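Long-range contacts in proximal thread matrix protein 1 (Mytilus galloprovincialis, PDB 4CN9), which probably binds collagen in the mussel byssus matrix, has two von Willebrand factor type A domains and carries bound zinc: residues 333-338 with 372-377; 145-150 with 184-189. All coordinates share one frame; numbering follows the deposited sequence.

Interaction 1: residues 333-338 with 372-377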
loop_
_atom_site.group_PDB
_atom_site.type_symbol
_atom_site.label_atom_id
_atom_site.label_comp_id
_atom_site.label_asym_id
_atom_site.label_seq_id
_atom_site.Cartn_x
_atom_site.Cartn_y
_atom_site.Cartn_z
ATOM N N ILE A 333 32.022 -8.283 -10.688
ATOM C CA ILE A 333 31.397 -7.449 -11.712
ATOM C C ILE A 333 30.695 -6.269 -11.067
ATOM O O ILE A 333 30.012 -6.426 -10.054
ATOM C CB ILE A 333 30.329 -8.232 -12.507
ATOM C CG1 ILE A 333 30.870 -9.600 -12.934
ATOM C CG2 ILE A 333 29.843 -7.419 -13.710
ATOM C CD1 ILE A 333 32.043 -9.527 -13.876
ATOM N N GLY A 334 30.857 -5.094 -11.656
ATOM C CA GLY A 334 30.192 -3.897 -11.174
ATOM C C GLY A 334 28.986 -3.534 -12.027
ATOM O O GLY A 334 29.000 -2.555 -12.766
ATOM N N GLN A 335 27.963 -4.376 -11.952
ATOM C CA GLN A 335 26.661 -4.114 -12.537
ATOM C C GLN A 335 25.651 -4.440 -11.452
ATOM O O GLN A 335 25.979 -5.130 -10.483
ATOM C CB GLN A 335 26.408 -5.009 -13.750
ATOM C CG GLN A 335 27.131 -4.603 -15.010
ATOM C CD GLN A 335 26.843 -5.560 -16.144
ATOM O OE1 GLN A 335 25.679 -5.917 -16.401
ATOM N NE2 GLN A 335 27.900 -6.010 -16.819
ATOM N N THR A 336 24.425 -3.951 -11.614
ATOM C CA THR A 336 23.348 -4.227 -10.667
ATOM C C THR A 336 22.056 -4.587 -11.425
ATOM O O THR A 336 21.303 -3.720 -11.853
ATOM C CB THR A 336 23.079 -3.021 -9.715
ATOM O OG1 THR A 336 23.236 -1.789 -10.425
ATOM C CG2 THR A 336 24.050 -3.021 -8.543
ATOM N N ALA A 337 21.799 -5.875 -11.560
ATOM C CA ALA A 337 20.624 -6.357 -12.271
ATOM C C ALA A 337 19.437 -6.495 -11.320
ATOM O O ALA A 337 19.060 -7.607 -10.937
ATOM C CB ALA A 337 20.933 -7.686 -12.928
ATOM N N ILE A 338 18.861 -5.358 -10.948
ATOM C CA ILE A 338 17.705 -5.308 -10.042
ATOM C C ILE A 338 16.565 -6.111 -10.641
ATOM O O ILE A 338 15.902 -6.878 -9.938
ATOM C CB ILE A 338 17.251 -3.851 -9.818
ATOM C CG1 ILE A 338 18.365 -3.029 -9.169
ATOM C CG2 ILE A 338 16.022 -3.771 -8.944
ATOM C CD1 ILE A 338 18.122 -1.539 -9.236
ATOM N N GLN A 372 22.048 1.522 -10.468
ATOM C CA GLN A 372 20.864 1.553 -11.320
ATOM C C GLN A 372 20.745 0.250 -12.108
ATOM O O GLN A 372 21.728 -0.450 -12.318
ATOM C CB GLN A 372 20.900 2.763 -12.260
ATOM C CG GLN A 372 21.791 2.608 -13.477
ATOM C CD GLN A 372 23.206 3.097 -13.229
ATOM O OE1 GLN A 372 23.788 2.846 -12.170
ATOM N NE2 GLN A 372 23.771 3.801 -14.214
ATOM N N ASN A 373 19.536 -0.088 -12.534
ATOM C CA ASN A 373 19.319 -1.328 -13.260
ATOM C C ASN A 373 20.129 -1.394 -14.558
ATOM O O ASN A 373 20.317 -0.374 -15.236
ATOM C CB ASN A 373 17.838 -1.526 -13.598
ATOM C CG ASN A 373 17.531 -2.969 -13.997
ATOM O OD1 ASN A 373 17.914 -3.905 -13.302
ATOM N ND2 ASN A 373 16.851 -3.150 -15.116
ATOM N N ASN A 374 20.582 -2.599 -14.899
ATOM C CA ASN A 374 21.371 -2.812 -16.120
ATOM C C ASN A 374 20.514 -3.069 -17.346
ATOM O O ASN A 374 21.023 -3.130 -18.486
ATOM C CB ASN A 374 22.419 -3.926 -15.931
ATOM C CG ASN A 374 21.807 -5.307 -15.755
ATOM O OD1 ASN A 374 20.582 -5.480 -15.688
ATOM N ND2 ASN A 374 22.669 -6.310 -15.709
ATOM N N GLY A 375 19.214 -3.211 -17.115
ATOM C CA GLY A 375 18.250 -3.374 -18.189
ATOM C C GLY A 375 18.041 -4.789 -18.711
ATOM O O GLY A 375 17.272 -4.991 -19.664
ATOM N N HIS A 376 18.681 -5.791 -18.107
ATOM C CA HIS A 376 18.493 -7.146 -18.613
ATOM C C HIS A 376 17.040 -7.615 -18.430
ATOM O O HIS A 376 16.473 -8.271 -19.301
ATOM C CB HIS A 376 19.468 -8.131 -17.975
ATOM C CG HIS A 376 19.306 -9.525 -18.494
ATOM N ND1 HIS A 376 19.599 -9.873 -19.797
ATOM C CD2 HIS A 376 18.849 -10.649 -17.898
ATOM C CE1 HIS A 376 19.337 -11.158 -19.974
ATOM N NE2 HIS A 376 18.879 -11.648 -18.839
ATOM N N LYS A 377 16.442 -7.241 -17.303
ATOM C CA LYS A 377 15.019 -7.417 -17.054
ATOM C C LYS A 377 14.450 -6.094 -16.548
ATOM O O LYS A 377 15.173 -5.265 -16.024
ATOM C CB LYS A 377 14.774 -8.512 -16.014
ATOM C CG LYS A 377 15.133 -9.918 -16.459
ATOM C CD LYS A 377 14.115 -10.484 -17.437
ATOM C CE LYS A 377 14.587 -11.831 -17.968
ATOM N NZ LYS A 377 13.736 -12.332 -19.045
HETATM O O HOH W 1 23.840 -1.951 -13.701
#

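Interaction 2: residues 145-150 with 184-189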
loop_
_atom_site.group_PDB
_atom_site.type_symbol
_atom_site.label_atom_id
_atom_site.label_comp_id
_atom_site.label_asym_id
_atom_site.label_seq_id
_atom_site.Cartn_x
_atom_site.Cartn_y
_atom_site.Cartn_z
ATOM N N GLY A 145 -8.977 17.850 0.606
ATOM C CA GLY A 145 -9.930 16.830 1.022
ATOM C C GLY A 145 -9.334 15.874 2.048
ATOM O O GLY A 145 -9.951 15.593 3.080
ATOM N N LEU A 146 -8.129 15.376 1.774
ATOM C CA LEU A 146 -7.461 14.441 2.674
ATOM C C LEU A 146 -7.182 15.073 4.044
ATOM O O LEU A 146 -7.311 14.418 5.069
ATOM C CB LEU A 146 -6.157 13.942 2.048
ATOM C CG LEU A 146 -6.340 13.050 0.817
ATOM C CD1 LEU A 146 -5.026 12.848 0.065
ATOM C CD2 LEU A 146 -6.933 11.715 1.219
ATOM N N LYS A 147 -6.793 16.342 4.034
ATOM C CA LYS A 147 -6.536 17.102 5.255
ATOM C C LYS A 147 -7.814 17.230 6.071
ATOM O O LYS A 147 -7.834 16.984 7.283
ATOM C CB LYS A 147 -6.023 18.490 4.879
ATOM C CG LYS A 147 -5.701 19.407 6.057
ATOM C CD LYS A 147 -5.278 20.787 5.543
ATOM C CE LYS A 147 -5.399 21.851 6.615
ATOM N NZ LYS A 147 -4.368 21.672 7.659
ATOM N N HIS A 148 -8.893 17.618 5.403
ATOM C CA HIS A 148 -10.190 17.736 6.071
ATOM C C HIS A 148 -10.609 16.408 6.729
ATOM O O HIS A 148 -11.123 16.375 7.859
ATOM C CB HIS A 148 -11.233 18.201 5.053
ATOM C CG HIS A 148 -12.599 18.403 5.631
ATOM N ND1 HIS A 148 -13.043 19.627 6.083
ATOM C CD2 HIS A 148 -13.625 17.538 5.824
ATOM C CE1 HIS A 148 -14.285 19.511 6.520
ATOM N NE2 HIS A 148 -14.662 18.253 6.375
ATOM N N VAL A 149 -10.377 15.305 6.024
ATOM C CA VAL A 149 -10.719 13.984 6.545
ATOM C C VAL A 149 -9.892 13.653 7.798
ATOM O O VAL A 149 -10.427 13.187 8.801
ATOM C CB VAL A 149 -10.563 12.895 5.451
ATOM C CG1 VAL A 149 -10.600 11.511 6.060
ATOM C CG2 VAL A 149 -11.664 13.049 4.391
ATOM N N ARG A 150 -8.595 13.917 7.748
ATOM C CA ARG A 150 -7.744 13.683 8.917
ATOM C C ARG A 150 -8.145 14.553 10.124
ATOM O O ARG A 150 -8.238 14.065 11.242
ATOM C CB ARG A 150 -6.281 13.945 8.564
ATOM C CG ARG A 150 -5.333 13.740 9.742
ATOM C CD ARG A 150 -3.882 13.967 9.345
ATOM N NE ARG A 150 -3.675 15.207 8.598
ATOM C CZ ARG A 150 -3.444 16.404 9.143
ATOM N NH1 ARG A 150 -3.400 16.554 10.459
ATOM N NH2 ARG A 150 -3.255 17.462 8.360
ATOM N N GLN A 184 0.307 14.520 -1.533
ATOM C CA GLN A 184 1.140 13.408 -1.094
ATOM C C GLN A 184 1.422 13.544 0.390
ATOM O O GLN A 184 1.346 12.571 1.145
ATOM C CB GLN A 184 2.432 13.347 -1.901
ATOM C CG GLN A 184 2.171 13.295 -3.374
ATOM C CD GLN A 184 1.224 12.171 -3.712
ATOM O OE1 GLN A 184 1.096 11.219 -2.940
ATOM N NE2 GLN A 184 0.532 12.282 -4.855
ATOM N N HIS A 185 1.691 14.770 0.814
ATOM C CA HIS A 185 1.974 15.040 2.214
ATOM C C HIS A 185 0.751 14.817 3.111
ATOM O O HIS A 185 0.863 14.246 4.201
ATOM C CB HIS A 185 2.472 16.472 2.364
ATOM C CG HIS A 185 2.903 16.817 3.751
ATOM N ND1 HIS A 185 3.925 16.154 4.398
ATOM C CD2 HIS A 185 2.451 17.754 4.618
ATOM C CE1 HIS A 185 4.088 16.672 5.603
ATOM N NE2 HIS A 185 3.207 17.644 5.761
ATOM N N GLU A 186 -0.417 15.287 2.676
ATOM C CA GLU A 186 -1.640 15.029 3.437
ATOM C C GLU A 186 -1.984 13.532 3.514
ATOM O O GLU A 186 -2.487 13.043 4.535
ATOM C CB GLU A 186 -2.814 15.819 2.856
ATOM C CG GLU A 186 -2.631 17.329 2.914
ATOM C CD GLU A 186 -2.345 17.844 4.334
ATOM O OE1 GLU A 186 -2.820 17.228 5.305
ATOM O OE2 GLU A 186 -1.639 18.865 4.460
ATOM N N ALA A 187 -1.731 12.803 2.433
ATOM C CA ALA A 187 -2.002 11.367 2.414
ATOM C C ALA A 187 -1.074 10.629 3.387
ATOM O O ALA A 187 -1.479 9.683 4.062
ATOM C CB ALA A 187 -1.834 10.823 0.992
ATOM N N HIS A 188 0.177 11.079 3.457
ATOM C CA HIS A 188 1.144 10.536 4.410
ATOM C C HIS A 188 0.669 10.709 5.861
ATOM O O HIS A 188 0.660 9.765 6.635
ATOM C CB HIS A 188 2.506 11.219 4.212
ATOM C CG HIS A 188 3.524 10.851 5.245
ATOM N ND1 HIS A 188 4.261 9.688 5.181
ATOM C CD2 HIS A 188 3.928 11.493 6.367
ATOM C CE1 HIS A 188 5.073 9.626 6.221
ATOM N NE2 HIS A 188 4.887 10.705 6.960
ATOM N N LYS A 189 0.248 11.916 6.221
ATOM C CA LYS A 189 -0.221 12.157 7.589
ATOM C C LYS A 189 -1.468 11.331 7.892
ATOM O O LYS A 189 -1.638 10.784 8.983
ATOM C CB LYS A 189 -0.517 13.636 7.795
ATOM C CG LYS A 189 0.692 14.544 7.723
ATOM C CD LYS A 189 0.226 15.983 7.930
ATOM C CE LYS A 189 1.358 16.966 7.966
ATOM N NZ LYS A 189 0.856 18.370 8.125
HETATM O O HOH W 2 -4.174 14.542 6.077
#

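Interaction 1: residues 333-338 with 372-377
Asn374 packs on Ala337 and joins two loops at the C-terminal ends of the parallel strands of the second von Willebrand factor A domain, the edge where, in this fold, MIDAS loops usually gather. With CG between the backbone N and the carbonyl carbon (chi1 68°), its amide lies against Ala337, Asn374 OD1 3.5 Å from Ala337 CA. Asn374 ND2 donates to Gln335 OE1 at 3.1 Å, nearly straight (165°) and in the Gln335 carbonyl plane, although the two amides are turned 56° apart. The same nitrogen also bonds Asp304 O in a neighbouring loop. OD1 of Asn374 accepts from His376 N, an Asx turn. Thr336, touching Thr369 at the end of strand 362-369, sends OG1 to the carbonyl O of Gln372 at 2.8 Å, from above the carbonyl plane, and water 1 links Thr336 N to that oxygen. Asn373 OD1 takes a hydrogen bond from Gly339 N in the first turn of helix 338-349 and lies 3.5 Å from Ile338 CB. Asn373 ND2 donates to Lys377 O at 2.8 Å. With both ends of each asparagine amide bonded, their flips are probably fixed; polar bonds rather than apolar packing set how these loops meet.

Interaction 2: residues 145-150 with 184-189
Arg150 bridges from helix 145-150 to Glu186 and Lys189 on helix 184-189. Its CG stands opposite the backbone N (chi1 179°), carrying the extended chain across toward helix 184-189. CD lies alongside Lys189 CB at 3.7 Å, and the bend at chi3 (48°) swings the guanidinium back toward Glu186. NE lies 3.6 Å from Lys189 CB and donates to water 2, which sits at the edge of the guanidinium in its plane. Lys189 CD lies over one face of the guanidinium, offset toward its rim. At the tip, NH2 makes a salt bridge with Glu186 OE1 at 3.1 Å, meeting its syn lone pair; the bond is nearly straight, and the carboxylate is almost coplanar with the guanidinium. These helices, 142-153 and 183-192, lie on one face of the central, mostly parallel sheet of the first von Willebrand factor A domain, an α/β Rossmann-like fold; the two short segments run side by side with axes 8.6 Å apart and 22° between their directions. Toward the sheet, Leu146 CD1 packs on Ala187 CB at 3.9 Å, with Ile214 of helix 208-214 touching both side chains and Leu59 of strand 54-61 touching Leu146. Farther out, Lys147 CB lies 3.5 Å from Glu186 OE1, while Lys147 NZ forms a salt bridge with Glu151. Lys189 NZ stands 4.2 Å from Arg150 NH2, a like-charge approach that Glu186 probably tempers.

From the N terminus, the chain builds the first von Willebrand factor A domain, where interaction 2 closes a loop of 33 residues that passes through strand 166-173. The chain then leaves through helix 234-241 and strand 243-247 for the second domain. There interaction 1 closes another 33-residue loop, which contains most of helix 338-349 and strand 362-369. The two closures follow in series, neither nesting nor crossing, with centres 37 Å apart and nearest atoms about 22 Å apart. Interaction 2 ties helices 142-153 and 183-192 on one face of the first domain's sheet, while interaction 1 ties two loops at the C-terminal strand ends of the second domain's sheet.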